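Local coordinates for protein ten1 (Schizosaccharomyces pombe, PDB 3KF6), which is required for telomere maintenance, pairing with Stn1 in an Rpa2-Rpa3-like complex and binding single-stranded telomeric DNA, at residues 9-14 against 96-101; 21-26 against 69-74; 31-36 against 49-54; 45-50 against 76-81; 62-67 against 83-88. All coordinates share one frame; numbering follows the deposited sequence.

Contact 1 of 5, residues 9-14 against 96-101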
# COMPACT_ATOMS: atom_id res chain seq x y z
N LEU B 9 7.13 -3.03 -4.41
CA LEU B 9 7.94 -2.56 -3.29
C LEU B 9 9.34 -3.12 -3.45
O LEU B 9 9.55 -4.33 -3.33
CB LEU B 9 7.32 -3.01 -1.97
CG LEU B 9 8.00 -2.58 -0.68
CD1 LEU B 9 8.00 -1.06 -0.57
CD2 LEU B 9 7.26 -3.21 0.50
N ILE B 10 10.31 -2.24 -3.69
CA ILE B 10 11.69 -2.67 -3.91
C ILE B 10 12.73 -1.76 -3.26
O ILE B 10 12.40 -0.75 -2.65
CB ILE B 10 12.02 -2.69 -5.40
CG1 ILE B 10 11.85 -1.28 -5.98
CG2 ILE B 10 11.10 -3.67 -6.13
CD1 ILE B 10 12.31 -1.15 -7.42
N PHE B 11 14.00 -2.13 -3.40
CA PHE B 11 15.09 -1.32 -2.89
C PHE B 11 15.59 -0.54 -4.10
O PHE B 11 15.35 -0.94 -5.24
CB PHE B 11 16.24 -2.18 -2.36
CG PHE B 11 15.88 -3.00 -1.16
CD1 PHE B 11 15.61 -4.36 -1.29
CD2 PHE B 11 15.81 -2.41 0.10
CE1 PHE B 11 15.27 -5.12 -0.17
CE2 PHE B 11 15.47 -3.17 1.21
CZ PHE B 11 15.20 -4.53 1.08
N ILE B 12 16.26 0.58 -3.85
CA ILE B 12 16.77 1.37 -4.96
C ILE B 12 17.71 0.54 -5.83
O ILE B 12 17.70 0.67 -7.06
CB ILE B 12 17.50 2.63 -4.45
CG1 ILE B 12 16.46 3.65 -3.96
CG2 ILE B 12 18.37 3.24 -5.56
CD1 ILE B 12 17.05 4.92 -3.40
N ASN B 13 18.50 -0.33 -5.21
CA ASN B 13 19.43 -1.17 -5.95
C ASN B 13 18.75 -2.17 -6.89
O ASN B 13 19.43 -2.86 -7.65
CB ASN B 13 20.36 -1.92 -4.99
CG ASN B 13 19.63 -2.88 -4.07
OD1 ASN B 13 18.88 -3.75 -4.53
ND2 ASN B 13 19.84 -2.74 -2.77
N GLN B 14 17.42 -2.26 -6.83
CA GLN B 14 16.68 -3.19 -7.69
C GLN B 14 15.94 -2.48 -8.81
O GLN B 14 15.34 -3.13 -9.67
CB GLN B 14 15.67 -4.00 -6.86
CG GLN B 14 16.26 -4.81 -5.73
CD GLN B 14 15.18 -5.46 -4.88
OE1 GLN B 14 14.28 -4.78 -4.39
NE2 GLN B 14 15.27 -6.77 -4.70
N GLN B 96 14.17 -5.26 6.40
CA GLN B 96 13.89 -6.65 6.73
C GLN B 96 12.53 -7.05 6.14
O GLN B 96 12.41 -8.10 5.51
CB GLN B 96 13.87 -6.84 8.25
CG GLN B 96 13.34 -8.20 8.72
CD GLN B 96 13.34 -8.33 10.24
OE1 GLN B 96 12.94 -7.42 10.95
NE2 GLN B 96 13.79 -9.48 10.73
N MET B 97 11.53 -6.20 6.32
CA MET B 97 10.20 -6.51 5.80
C MET B 97 10.09 -6.43 4.28
O MET B 97 9.34 -7.19 3.68
CB MET B 97 9.14 -5.60 6.44
CG MET B 97 9.04 -5.74 7.96
SD MET B 97 9.04 -7.45 8.56
CE MET B 97 9.77 -7.22 10.19
N VAL B 98 10.83 -5.51 3.65
CA VAL B 98 10.79 -5.41 2.20
C VAL B 98 11.35 -6.71 1.64
O VAL B 98 10.81 -7.27 0.69
CB VAL B 98 11.65 -4.24 1.66
CG1 VAL B 98 11.78 -4.33 0.14
CG2 VAL B 98 11.02 -2.91 2.04
N SER B 99 12.44 -7.17 2.23
CA SER B 99 13.07 -8.41 1.79
C SER B 99 12.14 -9.60 2.01
O SER B 99 11.98 -10.42 1.12
CB SER B 99 14.38 -8.65 2.53
OG SER B 99 15.40 -7.80 2.03
N GLU B 100 11.52 -9.67 3.19
CA GLU B 100 10.61 -10.78 3.49
C GLU B 100 9.43 -10.82 2.53
O GLU B 100 9.03 -11.89 2.08
CB GLU B 100 10.10 -10.69 4.92
CG GLU B 100 11.10 -11.13 5.96
CD GLU B 100 11.63 -12.53 5.69
OE1 GLU B 100 12.79 -12.65 5.25
OE2 GLU B 100 10.87 -13.50 5.89
N ARG B 101 8.87 -9.66 2.22
CA ARG B 101 7.74 -9.62 1.30
C ARG B 101 8.10 -10.12 -0.09
O ARG B 101 7.25 -10.67 -0.79
CB ARG B 101 7.17 -8.20 1.20
CG ARG B 101 6.45 -7.77 2.45
CD ARG B 101 5.61 -6.55 2.19
NE ARG B 101 4.61 -6.78 1.14
CZ ARG B 101 3.71 -5.88 0.77
NH1 ARG B 101 3.68 -4.70 1.36
NH2 ARG B 101 2.85 -6.16 -0.21

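Contact 2 of 5, residues 21-26 against 69-74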
# COMPACT_ATOMS: atom_id res chain seq x y z
N GLY B 21 8.17 1.83 -17.23
CA GLY B 21 6.73 2.01 -17.19
C GLY B 21 6.10 1.36 -15.97
O GLY B 21 4.94 1.59 -15.65
N GLN B 22 6.89 0.54 -15.29
CA GLN B 22 6.43 -0.17 -14.11
C GLN B 22 6.35 0.76 -12.90
O GLN B 22 7.26 1.57 -12.68
CB GLN B 22 7.40 -1.31 -13.84
CG GLN B 22 7.07 -2.25 -12.73
CD GLN B 22 8.08 -3.38 -12.67
OE1 GLN B 22 8.16 -4.19 -13.59
NE2 GLN B 22 8.87 -3.41 -11.61
N LYS B 23 5.27 0.67 -12.14
CA LYS B 23 5.11 1.50 -10.95
C LYS B 23 5.94 0.88 -9.83
O LYS B 23 5.82 -0.31 -9.55
CB LYS B 23 3.65 1.59 -10.52
CG LYS B 23 3.43 2.46 -9.29
CD LYS B 23 1.96 2.54 -8.89
CE LYS B 23 1.12 3.24 -9.95
NZ LYS B 23 -0.32 3.29 -9.58
N LEU B 24 6.75 1.71 -9.17
CA LEU B 24 7.62 1.22 -8.11
C LEU B 24 7.50 2.05 -6.83
O LEU B 24 7.20 3.23 -6.88
CB LEU B 24 9.08 1.32 -8.56
CG LEU B 24 9.45 0.77 -9.94
CD1 LEU B 24 10.88 1.19 -10.29
CD2 LEU B 24 9.31 -0.74 -9.94
N ARG B 25 7.71 1.40 -5.69
CA ARG B 25 7.71 2.12 -4.42
C ARG B 25 9.02 1.80 -3.72
O ARG B 25 9.40 0.64 -3.59
CB ARG B 25 6.54 1.71 -3.52
CG ARG B 25 6.69 2.34 -2.14
CD ARG B 25 5.61 1.96 -1.16
NE ARG B 25 6.01 2.31 0.20
CZ ARG B 25 5.19 2.29 1.25
NH1 ARG B 25 3.91 1.95 1.09
NH2 ARG B 25 5.65 2.62 2.45
N PHE B 26 9.73 2.85 -3.29
CA PHE B 26 11.00 2.65 -2.61
C PHE B 26 11.34 3.81 -1.68
O PHE B 26 10.75 4.89 -1.77
CB PHE B 26 12.14 2.47 -3.64
CG PHE B 26 12.23 3.58 -4.64
CD1 PHE B 26 11.49 3.53 -5.82
CD2 PHE B 26 13.04 4.69 -4.41
CE1 PHE B 26 11.56 4.57 -6.75
CE2 PHE B 26 13.12 5.73 -5.34
CZ PHE B 26 12.38 5.67 -6.51
N VAL B 69 6.76 6.86 -4.76
CA VAL B 69 5.95 6.00 -5.61
C VAL B 69 6.08 6.68 -6.96
O VAL B 69 5.82 7.87 -7.09
CB VAL B 69 4.46 5.95 -5.22
CG1 VAL B 69 3.69 5.14 -6.28
CG2 VAL B 69 4.30 5.30 -3.86
N GLY B 70 6.52 5.93 -7.97
CA GLY B 70 6.66 6.52 -9.29
C GLY B 70 6.80 5.45 -10.35
O GLY B 70 6.69 4.26 -10.05
N ARG B 71 7.02 5.87 -11.59
CA ARG B 71 7.18 4.94 -12.69
C ARG B 71 8.58 5.02 -13.27
O ARG B 71 9.13 6.11 -13.44
CB ARG B 71 6.18 5.23 -13.81
CG ARG B 71 4.74 4.96 -13.46
CD ARG B 71 3.85 5.07 -14.70
NE ARG B 71 2.45 4.90 -14.34
CZ ARG B 71 1.91 3.75 -13.97
NH1 ARG B 71 2.65 2.65 -13.91
NH2 ARG B 71 0.63 3.70 -13.62
N LYS B 72 9.16 3.86 -13.56
CA LYS B 72 10.50 3.82 -14.13
C LYS B 72 10.45 4.34 -15.56
O LYS B 72 9.66 3.86 -16.38
CB LYS B 72 11.03 2.38 -14.12
CG LYS B 72 12.43 2.20 -14.70
CD LYS B 72 12.97 0.82 -14.36
CE LYS B 72 14.40 0.62 -14.86
NZ LYS B 72 14.45 0.40 -16.33
N ARG B 73 11.28 5.34 -15.86
CA ARG B 73 11.34 5.94 -17.19
C ARG B 73 12.32 5.14 -18.04
O ARG B 73 12.04 4.80 -19.19
CB ARG B 73 11.79 7.40 -17.09
CG ARG B 73 11.96 8.09 -18.43
CD ARG B 73 12.70 9.41 -18.29
NE ARG B 73 11.98 10.39 -17.48
CZ ARG B 73 12.42 11.62 -17.23
NH1 ARG B 73 13.58 12.02 -17.72
NH2 ARG B 73 11.70 12.44 -16.48
N GLN B 74 13.47 4.86 -17.45
CA GLN B 74 14.54 4.08 -18.07
C GLN B 74 15.52 3.79 -16.93
O GLN B 74 15.32 4.28 -15.82
CB GLN B 74 15.22 4.87 -19.20
CG GLN B 74 15.79 6.21 -18.78
CD GLN B 74 16.49 6.93 -19.91
OE1 GLN B 74 17.55 6.51 -20.37
NE2 GLN B 74 15.90 8.03 -20.36

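Contact 3 of 5, residues 31-36 against 49-54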
# COMPACT_ATOMS: atom_id res chain seq x y z
N GLN B 31 20.29 13.09 -1.62
CA GLN B 31 21.69 13.43 -1.85
C GLN B 31 21.77 14.84 -2.43
O GLN B 31 22.68 15.61 -2.11
CB GLN B 31 22.34 12.44 -2.82
CG GLN B 31 23.82 12.70 -3.08
CD GLN B 31 24.63 12.79 -1.80
OE1 GLN B 31 24.55 11.91 -0.94
NE2 GLN B 31 25.43 13.84 -1.67
N SER B 32 20.81 15.17 -3.29
CA SER B 32 20.75 16.49 -3.92
C SER B 32 19.39 16.74 -4.56
O SER B 32 18.66 15.80 -4.88
CB SER B 32 21.86 16.62 -4.97
OG SER B 32 21.68 15.67 -6.01
N TYR B 33 19.06 18.01 -4.76
CA TYR B 33 17.79 18.40 -5.35
C TYR B 33 17.99 19.65 -6.20
O TYR B 33 18.00 20.77 -5.67
CB TYR B 33 16.78 18.65 -4.22
CG TYR B 33 15.41 19.13 -4.64
CD1 TYR B 33 14.72 18.51 -5.68
CD2 TYR B 33 14.78 20.16 -3.95
CE1 TYR B 33 13.43 18.91 -6.02
CE2 TYR B 33 13.49 20.57 -4.28
CZ TYR B 33 12.82 19.94 -5.32
OH TYR B 33 11.54 20.34 -5.65
N LYS B 34 18.16 19.46 -7.50
CA LYS B 34 18.38 20.58 -8.42
C LYS B 34 17.76 20.37 -9.80
O LYS B 34 17.66 19.24 -10.28
CB LYS B 34 19.88 20.81 -8.60
CG LYS B 34 20.58 19.67 -9.35
CD LYS B 34 22.05 19.97 -9.60
CE LYS B 34 22.69 18.85 -10.42
NZ LYS B 34 24.12 19.12 -10.73
N ASN B 35 17.35 21.46 -10.43
CA ASN B 35 16.77 21.43 -11.77
C ASN B 35 15.66 20.40 -11.95
O ASN B 35 15.62 19.69 -12.96
CB ASN B 35 17.87 21.17 -12.81
CG ASN B 35 18.78 22.37 -13.00
OD1 ASN B 35 19.88 22.25 -13.54
ND2 ASN B 35 18.32 23.54 -12.56
N GLY B 36 14.76 20.32 -10.98
CA GLY B 36 13.66 19.38 -11.06
C GLY B 36 14.08 17.93 -10.89
O GLY B 36 13.27 17.02 -11.07
N CYS B 49 15.36 10.96 -9.61
CA CYS B 49 13.92 11.09 -9.57
C CYS B 49 13.45 12.44 -10.09
O CYS B 49 13.88 13.49 -9.60
CB CYS B 49 13.42 10.90 -8.14
SG CYS B 49 13.82 9.27 -7.43
N ASP B 50 12.56 12.41 -11.07
CA ASP B 50 12.01 13.62 -11.66
C ASP B 50 10.79 14.04 -10.84
O ASP B 50 9.77 13.36 -10.84
CB ASP B 50 11.58 13.36 -13.10
CG ASP B 50 11.04 14.60 -13.80
OD1 ASP B 50 10.32 15.39 -13.15
OD2 ASP B 50 11.33 14.78 -15.00
N VAL B 51 10.91 15.17 -10.15
CA VAL B 51 9.81 15.66 -9.31
C VAL B 51 9.25 16.98 -9.82
O VAL B 51 8.56 17.69 -9.09
CB VAL B 51 10.27 15.86 -7.85
CG1 VAL B 51 10.63 14.51 -7.23
CG2 VAL B 51 11.48 16.79 -7.81
N THR B 52 9.55 17.29 -11.08
CA THR B 52 9.09 18.53 -11.70
C THR B 52 7.59 18.77 -11.58
O THR B 52 7.16 19.90 -11.34
CB THR B 52 9.47 18.57 -13.20
OG1 THR B 52 10.89 18.42 -13.33
CG2 THR B 52 9.04 19.88 -13.83
N VAL B 53 6.79 17.72 -11.74
CA VAL B 53 5.34 17.87 -11.66
C VAL B 53 4.80 17.76 -10.23
O VAL B 53 3.66 18.13 -9.96
CB VAL B 53 4.60 16.81 -12.51
CG1 VAL B 53 5.02 16.93 -13.97
CG2 VAL B 53 4.87 15.41 -11.98
N VAL B 54 5.62 17.25 -9.32
CA VAL B 54 5.18 17.09 -7.93
C VAL B 54 6.10 17.81 -6.94
O VAL B 54 6.61 17.22 -5.99
CB VAL B 54 5.09 15.58 -7.57
CG1 VAL B 54 6.46 14.93 -7.68
CG2 VAL B 54 4.50 15.41 -6.17

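Contact 4 of 5, residues 45-50 against 76-81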
# COMPACT_ATOMS: atom_id res chain seq x y z
N SER B 45 23.93 2.48 -3.88
CA SER B 45 23.02 2.64 -5.01
C SER B 45 22.39 4.02 -5.05
O SER B 45 22.32 4.71 -4.04
CB SER B 45 21.90 1.60 -4.95
OG SER B 45 21.14 1.74 -3.76
N SER B 46 21.94 4.41 -6.23
CA SER B 46 21.31 5.71 -6.40
C SER B 46 20.32 5.70 -7.55
O SER B 46 20.32 4.80 -8.39
CB SER B 46 22.37 6.79 -6.64
OG SER B 46 23.08 6.53 -7.84
N VAL B 47 19.46 6.71 -7.57
CA VAL B 47 18.47 6.84 -8.62
C VAL B 47 18.11 8.30 -8.79
O VAL B 47 18.08 9.06 -7.82
CB VAL B 47 17.18 6.03 -8.30
CG1 VAL B 47 16.55 6.53 -7.02
CG2 VAL B 47 16.19 6.14 -9.45
N THR B 48 17.86 8.69 -10.03
CA THR B 48 17.48 10.06 -10.35
C THR B 48 15.96 10.11 -10.43
O THR B 48 15.35 9.38 -11.21
CB THR B 48 18.10 10.50 -11.68
OG1 THR B 48 19.52 10.67 -11.52
CG2 THR B 48 17.49 11.81 -12.15
N CYS B 49 15.36 10.96 -9.61
CA CYS B 49 13.92 11.09 -9.57
C CYS B 49 13.45 12.44 -10.09
O CYS B 49 13.88 13.49 -9.60
CB CYS B 49 13.42 10.90 -8.14
SG CYS B 49 13.82 9.27 -7.43
N ASP B 50 12.56 12.41 -11.07
CA ASP B 50 12.01 13.62 -11.66
C ASP B 50 10.79 14.04 -10.84
O ASP B 50 9.77 13.36 -10.84
CB ASP B 50 11.58 13.36 -13.10
CG ASP B 50 11.04 14.60 -13.80
OD1 ASP B 50 10.32 15.39 -13.15
OD2 ASP B 50 11.33 14.78 -15.00
N GLY B 76 17.96 3.91 -14.08
CA GLY B 76 18.42 5.03 -13.27
C GLY B 76 17.53 6.26 -13.17
O GLY B 76 17.92 7.23 -12.52
N ILE B 77 16.36 6.24 -13.79
CA ILE B 77 15.47 7.40 -13.73
C ILE B 77 14.02 7.01 -13.44
O ILE B 77 13.45 6.13 -14.09
CB ILE B 77 15.55 8.20 -15.05
CG1 ILE B 77 14.89 9.58 -14.89
CG2 ILE B 77 14.88 7.43 -16.16
CD1 ILE B 77 13.38 9.57 -14.83
N VAL B 78 13.43 7.70 -12.47
CA VAL B 78 12.06 7.44 -12.06
C VAL B 78 11.22 8.71 -12.08
O VAL B 78 11.63 9.75 -11.57
CB VAL B 78 12.01 6.87 -10.62
CG1 VAL B 78 10.57 6.83 -10.13
CG2 VAL B 78 12.63 5.48 -10.58
N ASP B 79 10.04 8.63 -12.69
CA ASP B 79 9.12 9.75 -12.74
C ASP B 79 8.25 9.65 -11.49
O ASP B 79 7.45 8.73 -11.36
CB ASP B 79 8.24 9.68 -13.99
CG ASP B 79 8.93 10.22 -15.23
OD1 ASP B 79 9.33 11.40 -15.21
OD2 ASP B 79 9.08 9.47 -16.21
N VAL B 80 8.42 10.60 -10.57
CA VAL B 80 7.68 10.57 -9.31
C VAL B 80 6.20 10.92 -9.39
O VAL B 80 5.81 11.88 -10.06
CB VAL B 80 8.34 11.50 -8.27
CG1 VAL B 80 7.58 11.43 -6.96
CG2 VAL B 80 9.80 11.09 -8.07
N LEU B 81 5.39 10.14 -8.68
CA LEU B 81 3.95 10.34 -8.62
C LEU B 81 3.52 10.75 -7.21
O LEU B 81 2.61 11.56 -7.04
CB LEU B 81 3.22 9.05 -9.01
CG LEU B 81 3.50 8.49 -10.40
CD1 LEU B 81 2.81 7.15 -10.57
CD2 LEU B 81 3.03 9.47 -11.46

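Contact 5 of 5, residues 62-67 against 83-88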
# COMPACT_ATOMS: atom_id res chain seq x y z
N LYS B 62 18.90 17.87 3.05
CA LYS B 62 19.86 16.88 2.59
C LYS B 62 19.95 15.75 3.61
O LYS B 62 19.93 15.98 4.82
CB LYS B 62 21.24 17.52 2.39
CG LYS B 62 22.27 16.55 1.81
CD LYS B 62 23.60 17.23 1.50
CE LYS B 62 24.59 16.21 0.92
NZ LYS B 62 25.92 16.80 0.60
N HIS B 63 20.03 14.53 3.09
CA HIS B 63 20.14 13.33 3.91
C HIS B 63 18.84 12.87 4.58
O HIS B 63 18.85 11.91 5.35
CB HIS B 63 21.23 13.50 4.97
CG HIS B 63 22.61 13.63 4.40
ND1 HIS B 63 23.15 12.69 3.55
CD2 HIS B 63 23.55 14.59 4.55
CE1 HIS B 63 24.37 13.07 3.20
NE2 HIS B 63 24.63 14.22 3.79
N GLU B 64 17.73 13.54 4.30
CA GLU B 64 16.48 13.10 4.90
C GLU B 64 15.95 11.94 4.06
O GLU B 64 16.27 11.82 2.87
CB GLU B 64 15.45 14.23 4.98
CG GLU B 64 14.77 14.60 3.68
CD GLU B 64 13.58 15.51 3.93
OE1 GLU B 64 12.61 15.04 4.54
OE2 GLU B 64 13.62 16.69 3.52
N TRP B 65 15.15 11.08 4.67
CA TRP B 65 14.61 9.92 3.98
C TRP B 65 13.20 10.14 3.46
O TRP B 65 12.33 10.66 4.17
CB TRP B 65 14.67 8.69 4.89
CG TRP B 65 16.09 8.20 5.10
CD1 TRP B 65 17.00 8.66 6.00
CD2 TRP B 65 16.74 7.16 4.35
NE1 TRP B 65 18.19 7.98 5.86
CE2 TRP B 65 18.06 7.06 4.86
CE3 TRP B 65 16.35 6.32 3.30
CZ2 TRP B 65 18.98 6.14 4.35
CZ3 TRP B 65 17.27 5.41 2.79
CH2 TRP B 65 18.57 5.32 3.32
N LEU B 66 12.97 9.73 2.22
CA LEU B 66 11.68 9.89 1.56
C LEU B 66 11.13 8.60 0.99
O LEU B 66 11.88 7.76 0.51
CB LEU B 66 11.80 10.89 0.41
CG LEU B 66 12.29 12.30 0.71
CD1 LEU B 66 12.44 13.07 -0.60
CD2 LEU B 66 11.29 12.99 1.64
N ASN B 67 9.81 8.45 1.05
CA ASN B 67 9.14 7.30 0.44
C ASN B 67 8.70 7.81 -0.93
O ASN B 67 8.14 8.91 -1.03
CB ASN B 67 7.90 6.87 1.23
CG ASN B 67 8.24 5.99 2.41
OD1 ASN B 67 9.03 5.05 2.30
ND2 ASN B 67 7.62 6.27 3.55
N ILE B 83 5.20 11.53 -3.06
CA ILE B 83 6.34 11.69 -2.17
C ILE B 83 5.84 11.89 -0.74
O ILE B 83 4.89 12.64 -0.51
CB ILE B 83 7.19 12.93 -2.52
CG1 ILE B 83 7.57 12.93 -4.00
CG2 ILE B 83 8.46 12.96 -1.67
CD1 ILE B 83 8.28 14.21 -4.43
N ARG B 84 6.48 11.22 0.21
CA ARG B 84 6.11 11.36 1.62
C ARG B 84 7.37 11.21 2.45
O ARG B 84 8.25 10.42 2.13
CB ARG B 84 5.11 10.28 2.04
CG ARG B 84 3.66 10.54 1.65
CD ARG B 84 3.06 11.69 2.46
NE ARG B 84 1.61 11.82 2.26
CZ ARG B 84 1.04 12.14 1.11
NH1 ARG B 84 1.78 12.37 0.03
NH2 ARG B 84 -0.28 12.23 1.03
N SER B 85 7.47 11.99 3.53
CA SER B 85 8.63 11.89 4.40
C SER B 85 8.56 10.58 5.20
O SER B 85 7.49 10.17 5.64
CB SER B 85 8.64 13.07 5.38
OG SER B 85 9.57 12.84 6.43
N ALA B 86 9.71 9.93 5.36
CA ALA B 86 9.80 8.69 6.13
C ALA B 86 10.61 8.96 7.39
O ALA B 86 11.31 8.09 7.91
CB ALA B 86 10.49 7.60 5.29
N VAL B 87 10.51 10.19 7.89
CA VAL B 87 11.25 10.57 9.08
C VAL B 87 10.99 9.64 10.25
O VAL B 87 9.85 9.25 10.52
CB VAL B 87 10.92 12.02 9.50
CG1 VAL B 87 9.46 12.13 9.90
CG2 VAL B 87 11.83 12.45 10.64
N GLY B 88 12.07 9.26 10.94
CA GLY B 88 11.95 8.39 12.09
C GLY B 88 11.77 6.91 11.79
O GLY B 88 11.65 6.10 12.71
O HOH W 1 12.08 12.86 5.76
O HOH W 2 6.12 8.00 4.87

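Contact 1 of 5, residues 9-14 against 96-101
Val-98 of the C-terminal helix pushes its two methyls between Leu-9 and Phe-11, one to each. CG1, lying anti to the valine's own backbone N (chi1 170°), reaches over a face of the Phe-11 ring: it sits 3.8 Å from the ring centroid, displaced from the centre toward the rim, close enough for a CH-pi contact, and its nearest ring atom is Phe-11 CZ at 3.6 Å. CG2 turns the other way and meets the branch point of Leu-9, with Val-98 CG2 4.1 Å from Leu-9 CG. The phenyl ring reaches the helix because Phe-11 CG is anti to the carbonyl carbon (chi1 -65°), which swings CZ and CE1 toward it. At the ring edge, near its plane, lies the hydroxyl of Ser-99, OG 3.4 Å from Phe-11 CZ; that oxygen also has a weak hydrogen bond to Arg-95 O one turn back. On the loop, Gln-14 OE1 accepts from Phe-11 N at 2.8 Å with an N-H...O angle of 165°, and Gln-102 NE2 of the helix donates to the same OE1 and to Leu-9 O. Farther along, Leu-9 CD2 lies 4.0 Å from Arg-101 NH1, the two side chains crossing nearly at a right angle. The guanidinium has its strong partners on the Stn1 chain, the carbonyl of Asp-72 and a cation-pi contact with Trp-136. Between 9-14 and 96-101 themselves the attachment is therefore apolar and CH-pi in character, with polar tethering from Gln-102 at the margin and an arginine committed to the Stn1 interface.

Contact 2 of 5, residues 21-26 against 69-74
Two neighbouring antiparallel strands of the OB-fold sheet, 23-34 and 65-74, meet here near the start of the first and the end of the second. Leu-24 and Gly-70 form the hydrogen-bonded pair: Leu-24 N reaches Gly-70 O at 2.7 Å and an angle of 171°, and Gly-70 N returns the bond to Leu-24 O. The ladder runs on past the strand into the turn, where Lys-72 N binds Gln-22 O and Gly-21 N gives a 2.7 Å bond to Lys-72 O. Lys-23 and Arg-71 share one face of the sheet with Arg-25 and Val-69. The extended Arg-71 chain carries its guanidinium across to Gly-21 and Lys-23, where NH1 makes a weak bond, 3.1 Å long and bent to 134°, at the guanidinium edge with Gly-21 O, while Lys-23 CE lies over one guanidinium face, 3.7 Å from Arg-71 NH2. Both cations gather round the carboxylate of Asp-5, which forms a salt bridge with each; Lys-23 NZ also binds Leu-2 O. A leucine in place of Arg-71 would probably leave Asp-5 with Lys-23 alone of this pair and uncover the aliphatic end of that lysine. On the opposite face, Leu-24 CD1 packs 4.0 Å from Lys-72 CB. Outside the pair, strand 8-9 and the loop after it bond to the other edge of 23-26, strand 77-85 continues beyond 69-74, and Arg-25 forms a salt bridge with Glu-132 of the Stn1 chain.

Contact 3 of 5, residues 31-36 against 49-54
The backbone joins at one point, where Gly-36, at the turn after strand 23-34, gives its carbonyl to the N-H of Val-51, just past the end of strand 45-50, with Val-51 N 3.1 Å from Gly-36 O and an N-H...O angle of 157°. The donor is tilted 27° from the carbonyl plane. Gly-36 runs close against Thr-52, with Gly-36 O 3.6 Å from Thr-52 OG1; a CB modelled on the glycine would clash with that hydroxyl, and its backbone has a positive phi. Beside this link, Val-51 CG2 meets the edge of the Tyr-33 ring near its plane, 3.4 Å from Tyr-33 CE1. Tyr-33 CG stands anti to the backbone N (chi1 177°), which carries the ring across to the valine, and Val-51 CG2 sits between its own N and carbonyl carbon, turned toward both the ring and Gly-36 O. The chain after Val-51 is tied to the carboxylate of Asp-50. OD1 accepts two bonds: Thr-52 N comes nearly head-on to the C-O bond at 2.9 Å, and Thr-52 OG1 donates from above the carboxylate plane at 3.1 Å. Two donors on one oxygen should limit rotation of the carboxylate, whose other oxygen, OD2, forms a salt bridge with Arg-73. Elsewhere Tyr-33 packs on Leu-38, Leu-55 and Pro-56, while Val-51 reaches Val-80 and Ile-83. Asp-50 and Thr-52 make an Asx turn as the chain leaves strand 45-50, and Gly-36 belongs to the connection from strand 23-34 to strand 37-42, the middle strand of an antiparallel trio within the OB-fold sheet.

Contact 4 of 5, residues 45-50 against 76-81
Thr-48 O receives the shortest bond between the two strands, from Val-78 N at 2.8 Å, nearly in line with the carbonyl; the same oxygen also takes a CA-H...O contact from Ile-77 CA at 3.2 Å. The rungs on either side follow the alternation of a parallel ladder: Gly-76 O accepts from Thr-48 N, Val-78 O from Asp-50 N, and Asp-50 O from Val-80 N at 3.1 Å. Strand 45-50 thus runs alongside 77-80, their short axes 29° apart, pairing Thr-48 with Ile-77, Cys-49 with Val-78 and Asp-50 with Asp-79. One face, that of Cys-49 and Val-78, looks to the interior. Val-47 has chi1 at 60°, which sets CG2 opposite the backbone N and 3.8 Å from Val-78 CG2, and Cys-49 CB touches Val-80 CG2 at 3.6 Å. Phe-26 of strand 23-34 packs on Val-47, Cys-49 and Val-78 together. The other face carries Thr-48, Ile-77 and the two aspartates. Asp-50 and Asp-79 lie side by side and point the same way, their carboxylate planes 48° apart, with Asp-79 OD1 3.9 Å from Asp-50 OD2. Arg-73 lies between the charges, its NH2 forming a salt bridge with each of those oxygens. The sheet is therefore split chemically, with an apolar side holding Phe-26 and a side where two aspartates stand beside Thr-48 and Ile-77, their like charges probably tolerating their closeness because one guanidinium is shared between them, so that strands 45-50 and 77-85 are also linked through strand 65-74.

Contact 5 of 5, residues 62-67 against 83-88
Asn-67 CG lies anti to the carbonyl carbon (chi1 -82°), bringing the amide over the methyl of Ala-86, while Leu-66 CG, in the same relation (chi1 -59°) but on the other face of its strand, points its methyls at Ile-83 and Ser-85. Both belong to the beta hairpin of strands 65-74 and 77-85 in the OB-fold sheet, at the end away from its turn. Asn-67 and Arg-84 are the hydrogen-bonded pair: Asn-67 N reaches Arg-84 O at 2.7 Å and 173°, and Arg-84 N returns the bond to Asn-67 O. Next along, Ala-86 N binds Trp-65 O at 3.0 Å, approaching from above the carbonyl plane. Leu-66 CD1 packs 4.1 Å from Ile-83 CG2. The amide Asn-67 ND2 lies 3.6 Å from Ala-86 CB and donates to a water that donates in turn to Ser-85 O. An alanine at Asn-67 would probably leave that water without its ND2 donor and uncover the Ala-86 methyl. Arg-84 NH1 turns back to bond Ile-83 O, whereas NH2 goes to Asn-101 and Pro-99 of the Stn1 chain. Ser-85 OG accepts from Val-87 N, an ST turn that leads the chain out of the strand. The same hydroxyl donates to a second water, which gives its own two hydrogens to Glu-64 OE1 at 2.6 Å and Trp-65 O at 2.7 Å.

How the contacts relate
Contacts 2 to 5 are stations on one curled OB-fold sheet, and contact 1 attaches the C-terminal helix to it, its loop 9-14 bonding to the sheet through Ile-10 N and Arg-25 O at 3.0 Å. Contacts 2 and 4, with centres about 8 Å apart, join through Arg-71 O and Asp-79 N at 2.8 Å. The Arg-73 salt bridge to Asp-50 brings contact 3 into the same cluster. Contacts 3 and 5 meet where Val-51 CG1 touches Ile-83 CD1 at 3.7 Å, while contacts 4 and 5 follow each other on strand 77-85. Contacts 1, 2 and 5 reach the Stn1 chain; contacts 3 and 4 do not.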